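Local coordinates for hypothetical protein TTHA1785 (Thermus thermophilus, PDB 2EPG), which probably joins RNA ends as an RtcB-family, manganese-dependent, GTP-using RNA ligase of the kind that works in tRNA splicing and RNA repair, at residues S408-G413 and S461-V467; F82-V87 and R356-T360; Y20-I24 and A34-K40; R389-A395 and K474-R480. All blocks are in the same frame, centred on the assembly; numbering follows the deposited sequence.

How the contacts relate
From the N terminus, contact 3 closes first: 20-24 and 34-40 form a local hairpin, with nine residues between them. Contact 2 then opens at 82-87 and does not close until 356-360, spanning 268 residues. The last two are nested: contact 4 pairs 389-395 with 474-480, and contact 1, joining 408-413 to 461-467, lies inside the loop it closes. None cross. Contact 1 touches each of the other three. The loop 408-413 hydrogen-bonds to Thr360 of contact 2, while helix 462-470 bridges the N-terminal hairpin and the strands of contact 4, packing Ala466 against Tyr20 and Ser39 and Val464 against Tyr392, Leu394 and Lys475.

Contact 1 of 4, residues S408-G413 and S461-V467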
loop_
_atom_site.group_PDB
_atom_site.type_symbol
_atom_site.label_atom_id
_atom_site.label_comp_id
_atom_site.label_asym_id
_atom_site.label_seq_id
_atom_site.Cartn_x
_atom_site.Cartn_y
_atom_site.Cartn_z
ATOM N N SER A 408 -9.654 -2.211 -2.043
ATOM C CA SER A 408 -9.393 -3.240 -3.016
ATOM C C SER A 408 -8.177 -4.072 -2.611
ATOM O O SER A 408 -7.706 -3.985 -1.478
ATOM C CB SER A 408 -9.214 -2.633 -4.408
ATOM O OG SER A 408 -9.345 -3.647 -5.389
ATOM N N CYS A 409 -7.656 -4.875 -3.527
ATOM C CA CYS A 409 -6.532 -5.737 -3.183
ATOM C C CYS A 409 -5.195 -5.037 -3.358
ATOM O O CYS A 409 -5.113 -3.949 -3.936
ATOM C CB CYS A 409 -6.552 -6.998 -4.047
ATOM S SG CYS A 409 -6.047 -6.670 -5.760
ATOM N N HIS A 410 -4.142 -5.666 -2.862
ATOM C CA HIS A 410 -2.823 -5.077 -3.007
ATOM C C HIS A 410 -1.865 -6.021 -3.728
ATOM O O HIS A 410 -0.918 -5.580 -4.356
ATOM C CB HIS A 410 -2.258 -4.720 -1.636
ATOM C CG HIS A 410 -1.460 -5.816 -1.011
ATOM N ND1 HIS A 410 -0.097 -5.726 -0.826
ATOM C CD2 HIS A 410 -1.829 -7.029 -0.531
ATOM C CE1 HIS A 410 0.339 -6.836 -0.253
ATOM N NE2 HIS A 410 -0.691 -7.642 -0.063
ATOM N N GLY A 411 -2.105 -7.322 -3.631
ATOM C CA GLY A 411 -1.215 -8.272 -4.279
ATOM C C GLY A 411 -1.832 -9.043 -5.426
ATOM O O GLY A 411 -3.055 -9.120 -5.550
ATOM N N ALA A 412 -0.980 -9.626 -6.265
ATOM C CA ALA A 412 -1.432 -10.396 -7.422
ATOM C C ALA A 412 -1.240 -11.905 -7.249
ATOM O O ALA A 412 -1.911 -12.706 -7.905
ATOM C CB ALA A 412 -0.699 -9.920 -8.682
ATOM N N GLY A 413 -0.332 -12.296 -6.360
ATOM C CA GLY A 413 -0.079 -13.711 -6.162
ATOM C C GLY A 413 -0.282 -14.225 -4.752
ATOM O O GLY A 413 -1.174 -13.768 -4.036
ATOM N N SER A 461 -3.535 -13.583 -12.723
ATOM C CA SER A 461 -3.724 -13.485 -11.280
ATOM C C SER A 461 -5.128 -13.825 -10.818
ATOM O O SER A 461 -6.098 -13.204 -11.252
ATOM C CB SER A 461 -3.383 -12.080 -10.804
ATOM O OG SER A 461 -3.564 -11.975 -9.406
ATOM N N LEU A 462 -5.228 -14.807 -9.924
ATOM C CA LEU A 462 -6.517 -15.227 -9.392
ATOM C C LEU A 462 -7.025 -14.111 -8.494
ATOM O O LEU A 462 -8.215 -13.812 -8.474
ATOM C CB LEU A 462 -6.376 -16.521 -8.592
ATOM C CG LEU A 462 -5.942 -17.767 -9.377
ATOM C CD1 LEU A 462 -5.515 -18.845 -8.391
ATOM C CD2 LEU A 462 -7.075 -18.265 -10.273
ATOM N N VAL A 463 -6.107 -13.484 -7.768
ATOM C CA VAL A 463 -6.475 -12.388 -6.890
ATOM C C VAL A 463 -7.172 -11.292 -7.699
ATOM O O VAL A 463 -8.303 -10.915 -7.386
ATOM C CB VAL A 463 -5.238 -11.817 -6.178
ATOM C CG1 VAL A 463 -5.642 -10.650 -5.277
ATOM C CG2 VAL A 463 -4.573 -12.930 -5.344
ATOM N N VAL A 464 -6.510 -10.802 -8.747
ATOM C CA VAL A 464 -7.093 -9.763 -9.595
ATOM C C VAL A 464 -8.415 -10.242 -10.198
ATOM O O VAL A 464 -9.354 -9.463 -10.359
ATOM C CB VAL A 464 -6.133 -9.359 -10.741
ATOM C CG1 VAL A 464 -6.841 -8.410 -11.704
ATOM C CG2 VAL A 464 -4.890 -8.668 -10.164
ATOM N N GLU A 465 -8.478 -11.530 -10.528
ATOM C CA GLU A 465 -9.675 -12.139 -11.103
ATOM C C GLU A 465 -10.829 -12.051 -10.098
ATOM O O GLU A 465 -11.964 -11.677 -10.437
ATOM C CB GLU A 465 -9.389 -13.614 -11.426
ATOM C CG GLU A 465 -10.541 -14.381 -12.067
ATOM C CD GLU A 465 -10.295 -15.899 -12.109
ATOM O OE1 GLU A 465 -10.578 -16.583 -11.093
ATOM O OE2 GLU A 465 -9.817 -16.405 -13.158
ATOM N N ALA A 466 -10.540 -12.403 -8.852
ATOM C CA ALA A 466 -11.574 -12.364 -7.818
ATOM C C ALA A 466 -11.994 -10.923 -7.576
ATOM O O ALA A 466 -13.184 -10.613 -7.469
ATOM C CB ALA A 466 -11.054 -12.967 -6.548
ATOM N N VAL A 467 -11.013 -10.038 -7.497
ATOM C CA VAL A 467 -11.304 -8.631 -7.269
ATOM C C VAL A 467 -12.201 -8.064 -8.357
ATOM O O VAL A 467 -13.205 -7.417 -8.056
ATOM C CB VAL A 467 -10.002 -7.808 -7.179
ATOM C CG1 VAL A 467 -10.258 -6.373 -7.573
ATOM C CG2 VAL A 467 -9.466 -7.872 -5.753
#
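Val463 reaches from the first turn of its helix into the curve of the loop 408-413, with CB and CG1 against one carbonyl and CG2 against the next two. Val463 CB lies 3.5 Å from Gly411 O. Val463 CG1, anti to the backbone N (chi1 179°), presses closer, to 3.0 Å from the same Gly411 O, and also meets Cys409 CB at 4.0 Å. Val463 CG2 points toward the far end of the loop, where Ala412 O and Gly413 O both lie 3.7 Å from it, although Gly413 is poorly ordered. The loop is the one that carries His410, the predicted GMP-histidine intermediate, and Gly411 to Gly413 are predicted to bind GMP; His410 itself turns away from the helix and meets His339. One turn further on, Val467 CG2 fits tightly against Cys409 CB, 3.5 Å away, while its CG1 touches Ser408 OG, a hydroxyl already bonded to Ile472 O. At the start of the helix Ser461 is the N-cap: Ser461 OG accepts the straight bond from Val464 N at 3.2 Å (179° at the hydrogen). The same OG points at Ala412 O, but the modelled separation is too short for that bond to be taken at face value.

Contact 2 of 4, residues F82-V87 and R356-T360; sequences FPIGGV and RKGAT
Lys357 holds its ammonium above the flat peptide carbonyl of Phe82: Lys357 NZ donates to Phe82 O at 2.6 Å from 46° out of the carbonyl plane, not along a lone pair. The Gly86 carbonyl is met differently, in its own plane, by Lys357 N at 3.1 Å. Gly85 N approaches Lys357 O at 2.7 Å, tilted 19° from the plane of the Lys357 carbonyl. The Phe82 ring leads off toward Leu63 and Leu280, leaving its CB beside Lys357 CE.

With CG anti to the backbone N, the lysine chain starts out extended, which carries Lys357 CD past Ile84 CG1 at 4.0 Å; the bend at chi3 (-50°) then turns CE and NZ toward Phe82 O. Tyr80 O takes a second bond from NZ. A methionine in place of Lys357 would probably leave the carbonyls of Phe82 and Tyr80 without their shared donor.

Gly85 and Gly86 both face Lys357, a G1 beta bulge entered through a type II turn from Pro83 to Gly86. At Gly358 a CB would clash with Ile84 CG2; as it is, Gly358 O receives a CA-H...O contact from Gly85 CA at 3.2 Å. Beyond the bulge, Val87 CG2 packs on Ala359 CB, 3.7 Å away. Asn340, a predicted GMP-binding residue, bonds to Gly358 N, which puts Gly358 beside the predicted GMP site.

Strand 86-90 runs between strands 70-73 and 350-357, the latter paired in turn with strand 332-347, while Phe82 and Pro83 rest on helix 52-60.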
loop_
_atom_site.group_PDB
_atom_site.type_symbol
_atom_site.label_atom_id
_atom_site.label_comp_id
_atom_site.label_asym_id
_atom_site.label_seq_id
_atom_site.Cartn_x
_atom_site.Cartn_y
_atom_site.Cartn_z
ATOM N N PHE A 82 -4.401 -9.371 13.011
ATOM C CA PHE A 82 -5.318 -9.189 11.883
ATOM C C PHE A 82 -4.747 -9.992 10.725
ATOM O O PHE A 82 -3.525 -10.179 10.639
ATOM C CB PHE A 82 -5.372 -7.721 11.437
ATOM C CG PHE A 82 -6.173 -6.819 12.342
ATOM C CD1 PHE A 82 -5.894 -6.736 13.698
ATOM C CD2 PHE A 82 -7.201 -6.034 11.822
ATOM C CE1 PHE A 82 -6.629 -5.884 14.522
ATOM C CE2 PHE A 82 -7.941 -5.179 12.642
ATOM C CZ PHE A 82 -7.656 -5.104 13.986
ATOM N N PRO A 83 -5.608 -10.492 9.821
ATOM C CA PRO A 83 -5.053 -11.249 8.692
ATOM C C PRO A 83 -4.485 -10.287 7.652
ATOM O O PRO A 83 -4.865 -9.117 7.601
ATOM C CB PRO A 83 -6.263 -12.006 8.150
ATOM C CG PRO A 83 -7.395 -11.044 8.430
ATOM C CD PRO A 83 -7.077 -10.613 9.852
ATOM N N ILE A 84 -3.545 -10.764 6.846
ATOM C CA ILE A 84 -2.996 -9.930 5.792
ATOM C C ILE A 84 -4.082 -9.959 4.729
ATOM O O ILE A 84 -4.657 -11.015 4.451
ATOM C CB ILE A 84 -1.676 -10.503 5.253
ATOM C CG1 ILE A 84 -0.639 -10.511 6.388
ATOM C CG2 ILE A 84 -1.186 -9.654 4.065
ATOM C CD1 ILE A 84 0.695 -11.138 6.036
ATOM N N GLY A 85 -4.386 -8.793 4.171
ATOM C CA GLY A 85 -5.446 -8.682 3.190
ATOM C C GLY A 85 -6.711 -8.189 3.893
ATOM O O GLY A 85 -7.780 -8.133 3.301
ATOM N N GLY A 86 -6.593 -7.813 5.162
ATOM C CA GLY A 86 -7.763 -7.364 5.895
ATOM C C GLY A 86 -8.078 -5.875 5.881
ATOM O O GLY A 86 -7.195 -5.038 5.748
ATOM N N VAL A 87 -9.363 -5.564 6.012
ATOM C CA VAL A 87 -9.865 -4.200 6.057
ATOM C C VAL A 87 -10.844 -4.199 7.226
ATOM O O VAL A 87 -11.751 -5.046 7.289
ATOM C CB VAL A 87 -10.608 -3.822 4.749
ATOM C CG1 VAL A 87 -11.294 -2.461 4.894
ATOM C CG2 VAL A 87 -9.633 -3.797 3.582
ATOM N N ARG A 356 -6.138 -1.080 7.161
ATOM C CA ARG A 356 -5.907 -1.825 5.938
ATOM C C ARG A 356 -4.511 -2.384 6.023
ATOM O O ARG A 356 -3.546 -1.630 6.044
ATOM C CB ARG A 356 -6.016 -0.918 4.694
ATOM C CG ARG A 356 -7.416 -0.329 4.412
ATOM C CD ARG A 356 -7.513 0.235 2.975
ATOM N NE ARG A 356 -8.824 0.803 2.668
ATOM C CZ ARG A 356 -9.182 2.063 2.918
ATOM N NH1 ARG A 356 -10.401 2.479 2.607
ATOM N NH2 ARG A 356 -8.327 2.915 3.479
ATOM N N LYS A 357 -4.407 -3.703 6.100
ATOM C CA LYS A 357 -3.108 -4.361 6.147
ATOM C C LYS A 357 -3.078 -5.236 4.919
ATOM O O LYS A 357 -3.856 -6.190 4.820
ATOM C CB LYS A 357 -2.951 -5.247 7.387
ATOM C CG LYS A 357 -1.500 -5.716 7.567
ATOM C CD LYS A 357 -1.347 -7.046 8.300
ATOM C CE LYS A 357 -2.111 -7.105 9.595
ATOM N NZ LYS A 357 -1.734 -8.282 10.421
ATOM N N GLY A 358 -2.188 -4.921 3.986
ATOM C CA GLY A 358 -2.110 -5.699 2.760
ATOM C C GLY A 358 -3.381 -5.550 1.938
ATOM O O GLY A 358 -3.929 -6.524 1.423
ATOM N N ALA A 359 -3.868 -4.323 1.848
ATOM C CA ALA A 359 -5.067 -4.017 1.081
ATOM C C ALA A 359 -4.922 -2.541 0.771
ATOM O O ALA A 359 -4.189 -1.820 1.460
ATOM C CB ALA A 359 -6.325 -4.277 1.901
ATOM N N THR A 360 -5.607 -2.097 -0.270
ATOM C CA THR A 360 -5.503 -0.719 -0.715
ATOM C C THR A 360 -6.771 0.074 -0.610
ATOM O O THR A 360 -7.860 -0.486 -0.588
ATOM C CB THR A 360 -5.095 -0.651 -2.207
ATOM O OG1 THR A 360 -6.003 -1.454 -2.981
ATOM C CG2 THR A 360 -3.673 -1.152 -2.410
#

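Contact 3 of 4, residues Y20-I24 and A34-K40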
loop_
_atom_site.group_PDB
_atom_site.type_symbol
_atom_site.label_atom_id
_atom_site.label_comp_id
_atom_site.label_asym_id
_atom_site.label_seq_id
_atom_site.Cartn_x
_atom_site.Cartn_y
_atom_site.Cartn_z
ATOM N N TYR A 20 -18.026 -14.143 -6.240
ATOM C CA TYR A 20 -16.768 -13.952 -5.528
ATOM C C TYR A 20 -16.887 -13.281 -4.148
ATOM O O TYR A 20 -15.892 -12.792 -3.620
ATOM C CB TYR A 20 -15.789 -13.141 -6.391
ATOM C CG TYR A 20 -15.579 -13.723 -7.769
ATOM C CD1 TYR A 20 -16.536 -13.552 -8.767
ATOM C CD2 TYR A 20 -14.448 -14.475 -8.059
ATOM C CE1 TYR A 20 -16.374 -14.121 -10.025
ATOM C CE2 TYR A 20 -14.263 -15.053 -9.319
ATOM C CZ TYR A 20 -15.234 -14.870 -10.297
ATOM O OH TYR A 20 -15.073 -15.439 -11.538
ATOM N N THR A 21 -18.081 -13.292 -3.560
ATOM C CA THR A 21 -18.308 -12.656 -2.263
ATOM C C THR A 21 -18.947 -13.601 -1.228
ATOM O O THR A 21 -20.047 -14.137 -1.453
ATOM C CB THR A 21 -19.199 -11.419 -2.450
ATOM O OG1 THR A 21 -18.646 -10.596 -3.492
ATOM C CG2 THR A 21 -19.297 -10.614 -1.166
ATOM N N TYR A 22 -18.266 -13.788 -0.093
ATOM C CA TYR A 22 -18.743 -14.668 0.984
ATOM C C TYR A 22 -18.913 -13.970 2.331
ATOM O O TYR A 22 -18.139 -13.083 2.703
ATOM C CB TYR A 22 -17.795 -15.853 1.149
ATOM C CG TYR A 22 -17.604 -16.618 -0.142
ATOM C CD1 TYR A 22 -18.603 -17.467 -0.630
ATOM C CD2 TYR A 22 -16.446 -16.451 -0.907
ATOM C CE1 TYR A 22 -18.456 -18.131 -1.853
ATOM C CE2 TYR A 22 -16.283 -17.105 -2.134
ATOM C CZ TYR A 22 -17.293 -17.944 -2.600
ATOM O OH TYR A 22 -17.136 -18.584 -3.807
ATOM N N ARG A 23 -19.926 -14.408 3.068
ATOM C CA ARG A 23 -20.261 -13.839 4.350
ATOM C C ARG A 23 -20.123 -14.866 5.477
ATOM O O ARG A 23 -20.520 -16.023 5.330
ATOM C CB ARG A 23 -21.692 -13.314 4.268
ATOM C CG ARG A 23 -22.266 -12.750 5.521
ATOM C CD ARG A 23 -23.757 -13.014 5.527
ATOM N NE ARG A 23 -24.330 -12.548 6.771
ATOM C CZ ARG A 23 -25.284 -13.167 7.450
ATOM N NH1 ARG A 23 -25.708 -12.631 8.577
ATOM N NH2 ARG A 23 -25.809 -14.307 7.009
ATOM N N ILE A 24 -19.509 -14.440 6.578
ATOM C CA ILE A 24 -19.346 -15.271 7.769
ATOM C C ILE A 24 -20.332 -14.646 8.736
ATOM O O ILE A 24 -20.056 -13.606 9.335
ATOM C CB ILE A 24 -17.928 -15.160 8.360
ATOM C CG1 ILE A 24 -16.913 -15.754 7.385
ATOM C CG2 ILE A 24 -17.871 -15.863 9.719
ATOM C CD1 ILE A 24 -15.477 -15.402 7.697
ATOM N N ALA A 34 -18.582 -10.868 9.105
ATOM C CA ALA A 34 -17.333 -10.659 8.406
ATOM C C ALA A 34 -17.687 -10.989 6.948
ATOM O O ALA A 34 -18.592 -11.789 6.689
ATOM C CB ALA A 34 -16.264 -11.607 8.910
ATOM N N VAL A 35 -17.011 -10.357 6.000
ATOM C CA VAL A 35 -17.247 -10.648 4.596
ATOM C C VAL A 35 -15.898 -10.760 3.911
ATOM O O VAL A 35 -15.011 -9.946 4.163
ATOM C CB VAL A 35 -18.076 -9.523 3.910
ATOM C CG1 VAL A 35 -17.941 -9.631 2.397
ATOM C CG2 VAL A 35 -19.538 -9.609 4.323
ATOM N N PHE A 36 -15.714 -11.778 3.076
ATOM C CA PHE A 36 -14.453 -11.923 2.351
ATOM C C PHE A 36 -14.695 -12.216 0.875
ATOM O O PHE A 36 -15.713 -12.802 0.501
ATOM C CB PHE A 36 -13.539 -13.001 2.972
ATOM C CG PHE A 36 -14.082 -14.404 2.903
ATOM C CD1 PHE A 36 -14.953 -14.878 3.881
ATOM C CD2 PHE A 36 -13.698 -15.260 1.876
ATOM C CE1 PHE A 36 -15.436 -16.187 3.840
ATOM C CE2 PHE A 36 -14.174 -16.574 1.819
ATOM C CZ PHE A 36 -15.047 -17.042 2.806
ATOM N N PHE A 37 -13.769 -11.770 0.034
ATOM C CA PHE A 37 -13.889 -11.971 -1.398
ATOM C C PHE A 37 -12.950 -13.087 -1.837
ATOM O O PHE A 37 -11.785 -13.124 -1.436
ATOM C CB PHE A 37 -13.573 -10.660 -2.140
ATOM C CG PHE A 37 -14.350 -9.469 -1.631
ATOM C CD1 PHE A 37 -13.836 -8.660 -0.620
ATOM C CD2 PHE A 37 -15.615 -9.184 -2.129
ATOM C CE1 PHE A 37 -14.572 -7.589 -0.113
ATOM C CE2 PHE A 37 -16.364 -8.118 -1.631
ATOM C CZ PHE A 37 -15.844 -7.317 -0.621
ATOM N N ALA A 38 -13.449 -14.010 -2.654
ATOM C CA ALA A 38 -12.602 -15.106 -3.101
ATOM C C ALA A 38 -13.137 -15.855 -4.313
ATOM O O ALA A 38 -14.270 -15.656 -4.737
ATOM C CB ALA A 38 -12.384 -16.076 -1.957
ATOM N N SER A 39 -12.292 -16.720 -4.865
ATOM C CA SER A 39 -12.630 -17.526 -6.041
ATOM C C SER A 39 -13.042 -18.906 -5.589
ATOM O O SER A 39 -12.843 -19.271 -4.428
ATOM C CB SER A 39 -11.412 -17.690 -6.961
ATOM O OG SER A 39 -11.114 -16.514 -7.699
ATOM N N LYS A 40 -13.609 -19.682 -6.510
ATOM C CA LYS A 40 -13.978 -21.049 -6.184
ATOM C C LYS A 40 -12.651 -21.741 -5.929
ATOM O O LYS A 40 -12.549 -22.638 -5.097
ATOM C CB LYS A 40 -14.713 -21.719 -7.349
ATOM C CG LYS A 40 -16.188 -21.345 -7.414
ATOM C CD LYS A 40 -16.844 -21.604 -6.056
ATOM C CE LYS A 40 -18.266 -21.082 -5.985
ATOM N NZ LYS A 40 -18.754 -21.108 -4.576
#
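Tyr22 and Phe36 form a hydrogen-bonded pair of two antiparallel strands. Their backbones exchange two bonds, Tyr22 N to Phe36 O and Phe36 N to Tyr22 O, both 2.8 Å; Ile24 and Ala34 exchange a further two, and Ala38 N donates to Tyr20 O from above the carbonyl plane.

Aromatic and apolar contacts fill the face that carries Tyr22, Ile24, Ala34 and Phe36. Phe36 takes the crowded position between its N and carbonyl carbon (chi1 65°), which swings the ring beneath Tyr22, and Tyr22 CB sits over the Phe36 face, 3.6 Å from the centroid. Ile24 CG1 meets the ring at its edge, 3.9 Å from Phe36 CE1. Tyr22 CE2 continues past Phe36 to Ala38 CB at 4.0 Å. On the other face Thr21 lies alongside Phe37, and its CG2 reaches Val35 CG1.

The polar contact comes at the end of the ring, where Lys40 NZ donates to Tyr22 OH at 3.1 Å. An alanine in place of Tyr22 would probably leave Lys40 NZ without this partner and open a gap beside Ala38 and the Phe36 rim.

This is a two-stranded beta hairpin, widened by strand 15-18 beyond 21-24 and by strand 70-73 beyond 34-37, with helix 462-470 against Thr21 and Phe37.

Contact 4 of 4, residues R389-A395 and K474-R480; sequences RYSYVLA and KKVARLR
Arg478 leaves its strand with CG anti to the backbone N, then bends at chi3 (70°), and this turn lays the guanidinium flat on the Tyr390 ring. The planes are 16° apart, and Arg478 CZ stands 3.9 Å from the Tyr390 centroid in a cation-pi contact. Arg478 CD also sits over that face, 3.6 Å from the Tyr390 centroid, while Arg478 CG lies over a face of Tyr392, 4.2 Å from its centroid; the arginine's aliphatic part thus serves two tyrosines.

Between the strands the register slips by one at a classic beta bulge. Val393 O accepts from two successive amides, Val476 N at 2.8 Å and Ala477 N at 3.0 Å, the latter on a lone pair. On the opposite face to Arg478, Val393 CG2 meets Leu479 CD2 at 3.9 Å, and Leu479 CD2 also touches Ser391 CB. Ser391 is a predicted GMP-binding residue, its OG weakly bonded to Gly385 N.

Strand 474-486 is flanked on its other edge by strand 216-225, which supplies Asp223 as the salt-bridge partner of Arg478 NE. Tied at NE to that carboxylate and covered on one face by the Tyr390 ring, the guanidinium is probably restricted in rotation, and the nearby negative charge would be expected to steady its positive one.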
loop_
_atom_site.group_PDB
_atom_site.type_symbol
_atom_site.label_atom_id
_atom_site.label_comp_id
_atom_site.label_asym_id
_atom_site.label_seq_id
_atom_site.Cartn_x
_atom_site.Cartn_y
_atom_site.Cartn_z
ATOM N N ARG A 389 7.615 -10.496 -11.781
ATOM C CA ARG A 389 6.296 -11.036 -12.112
ATOM C C ARG A 389 5.443 -9.878 -12.624
ATOM O O ARG A 389 5.849 -8.722 -12.519
ATOM C CB ARG A 389 5.653 -11.639 -10.865
ATOM C CG ARG A 389 6.544 -12.616 -10.122
ATOM C CD ARG A 389 6.754 -13.886 -10.931
ATOM N NE ARG A 389 5.482 -14.548 -11.200
ATOM C CZ ARG A 389 4.655 -14.993 -10.255
ATOM N NH1 ARG A 389 3.513 -15.581 -10.597
ATOM N NH2 ARG A 389 4.971 -14.855 -8.970
ATOM N N TYR A 390 4.268 -10.180 -13.170
ATOM C CA TYR A 390 3.380 -9.137 -13.675
ATOM C C TYR A 390 2.849 -8.218 -12.584
ATOM O O TYR A 390 2.640 -8.633 -11.441
ATOM C CB TYR A 390 2.150 -9.727 -14.349
ATOM C CG TYR A 390 2.392 -10.440 -15.647
ATOM C CD1 TYR A 390 2.055 -11.790 -15.793
ATOM C CD2 TYR A 390 2.919 -9.765 -16.743
ATOM C CE1 TYR A 390 2.239 -12.445 -16.999
ATOM C CE2 TYR A 390 3.108 -10.413 -17.958
ATOM C CZ TYR A 390 2.764 -11.752 -18.075
ATOM O OH TYR A 390 2.941 -12.390 -19.277
ATOM N N SER A 391 2.616 -6.967 -12.958
ATOM C CA SER A 391 2.021 -5.992 -12.058
ATOM C C SER A 391 0.744 -5.583 -12.768
ATOM O O SER A 391 0.650 -5.712 -13.989
ATOM C CB SER A 391 2.928 -4.783 -11.877
ATOM O OG SER A 391 3.914 -5.068 -10.907
ATOM N N TYR A 392 -0.244 -5.108 -12.024
ATOM C CA TYR A 392 -1.485 -4.689 -12.663
ATOM C C TYR A 392 -1.900 -3.302 -12.178
ATOM O O TYR A 392 -1.496 -2.849 -11.104
ATOM C CB TYR A 392 -2.624 -5.680 -12.365
ATOM C CG TYR A 392 -2.385 -7.112 -12.842
ATOM C CD1 TYR A 392 -1.535 -7.979 -12.146
ATOM C CD2 TYR A 392 -2.988 -7.589 -14.003
ATOM C CE1 TYR A 392 -1.292 -9.271 -12.596
ATOM C CE2 TYR A 392 -2.750 -8.888 -14.458
ATOM C CZ TYR A 392 -1.903 -9.713 -13.751
ATOM O OH TYR A 392 -1.667 -10.984 -14.216
ATOM N N VAL A 393 -2.682 -2.618 -12.998
ATOM C CA VAL A 393 -3.213 -1.322 -12.637
ATOM C C VAL A 393 -4.728 -1.536 -12.729
ATOM O O VAL A 393 -5.235 -1.969 -13.776
ATOM C CB VAL A 393 -2.803 -0.218 -13.633
ATOM C CG1 VAL A 393 -3.471 1.089 -13.236
ATOM C CG2 VAL A 393 -1.267 -0.061 -13.659
ATOM N N LEU A 394 -5.430 -1.288 -11.625
ATOM C CA LEU A 394 -6.874 -1.424 -11.591
ATOM C C LEU A 394 -7.409 -0.025 -11.336
ATOM O O LEU A 394 -6.636 0.923 -11.226
ATOM C CB LEU A 394 -7.303 -2.354 -10.444
ATOM C CG LEU A 394 -6.523 -3.674 -10.313
ATOM C CD1 LEU A 394 -7.022 -4.463 -9.095
ATOM C CD2 LEU A 394 -6.677 -4.500 -11.574
ATOM N N ALA A 395 -8.729 0.106 -11.264
ATOM C CA ALA A 395 -9.356 1.383 -10.958
ATOM C C ALA A 395 -10.402 1.106 -9.880
ATOM O O ALA A 395 -11.041 0.050 -9.893
ATOM C CB ALA A 395 -10.013 1.985 -12.204
ATOM N N LYS A 474 -11.660 -2.670 -11.141
ATOM C CA LYS A 474 -11.700 -2.833 -12.578
ATOM C C LYS A 474 -10.287 -2.907 -13.166
ATOM O O LYS A 474 -9.446 -2.052 -12.876
ATOM C CB LYS A 474 -12.450 -1.663 -13.210
ATOM C CG LYS A 474 -12.406 -1.673 -14.734
ATOM C CD LYS A 474 -12.995 -0.399 -15.324
ATOM C CE LYS A 474 -14.491 -0.339 -15.144
ATOM N NZ LYS A 474 -15.065 0.861 -15.827
ATOM N N LYS A 475 -10.032 -3.931 -13.980
ATOM C CA LYS A 475 -8.729 -4.090 -14.619
ATOM C C LYS A 475 -8.484 -3.006 -15.639
ATOM O O LYS A 475 -9.342 -2.721 -16.467
ATOM C CB LYS A 475 -8.623 -5.439 -15.320
ATOM C CG LYS A 475 -8.468 -6.591 -14.362
ATOM C CD LYS A 475 -8.478 -7.925 -15.084
ATOM C CE LYS A 475 -7.305 -8.068 -16.019
ATOM N NZ LYS A 475 -7.352 -9.408 -16.709
ATOM N N VAL A 476 -7.304 -2.399 -15.577
ATOM C CA VAL A 476 -6.958 -1.352 -16.517
ATOM C C VAL A 476 -5.777 -1.766 -17.372
ATOM O O VAL A 476 -5.835 -1.672 -18.595
ATOM C CB VAL A 476 -6.624 -0.037 -15.797
ATOM C CG1 VAL A 476 -6.248 1.027 -16.827
ATOM C CG2 VAL A 476 -7.821 0.394 -14.944
ATOM N N ALA A 477 -4.699 -2.228 -16.742
ATOM C CA ALA A 477 -3.532 -2.651 -17.518
ATOM C C ALA A 477 -2.651 -3.630 -16.783
ATOM O O ALA A 477 -2.793 -3.826 -15.575
ATOM C CB ALA A 477 -2.703 -1.424 -17.950
ATOM N N ARG A 478 -1.747 -4.256 -17.534
ATOM C CA ARG A 478 -0.798 -5.204 -16.978
ATOM C C ARG A 478 0.579 -4.721 -17.371
ATOM O O ARG A 478 0.776 -4.240 -18.486
ATOM C CB ARG A 478 -1.018 -6.625 -17.505
ATOM C CG ARG A 478 -0.093 -7.624 -16.828
ATOM C CD ARG A 478 -0.395 -9.058 -17.243
ATOM N NE ARG A 478 -0.026 -9.321 -18.629
ATOM C CZ ARG A 478 -0.433 -10.383 -19.312
ATOM N NH1 ARG A 478 -0.052 -10.556 -20.569
ATOM N NH2 ARG A 478 -1.238 -11.264 -18.737
ATOM N N LEU A 479 1.520 -4.873 -16.444
ATOM C CA LEU A 479 2.893 -4.426 -16.599
ATOM C C LEU A 479 3.881 -5.596 -16.495
ATOM O O LEU A 479 3.796 -6.406 -15.571
ATOM C CB LEU A 479 3.217 -3.410 -15.490
ATOM C CG LEU A 479 2.657 -1.978 -15.448
ATOM C CD1 LEU A 479 1.523 -1.782 -16.412
ATOM C CD2 LEU A 479 2.263 -1.641 -14.010
ATOM N N ARG A 480 4.825 -5.664 -17.430
ATOM C CA ARG A 480 5.833 -6.717 -17.419
ATOM C C ARG A 480 7.194 -6.088 -17.086
ATOM O O ARG A 480 7.576 -5.067 -17.658
ATOM C CB ARG A 480 5.859 -7.411 -18.784
ATOM C CG ARG A 480 6.755 -8.634 -18.829
ATOM C CD ARG A 480 6.425 -9.543 -20.006
ATOM N NE ARG A 480 7.192 -10.778 -19.906
ATOM C CZ ARG A 480 8.509 -10.848 -20.075
ATOM N NH1 ARG A 480 9.133 -12.013 -19.952
ATOM N NH2 ARG A 480 9.202 -9.756 -20.392
#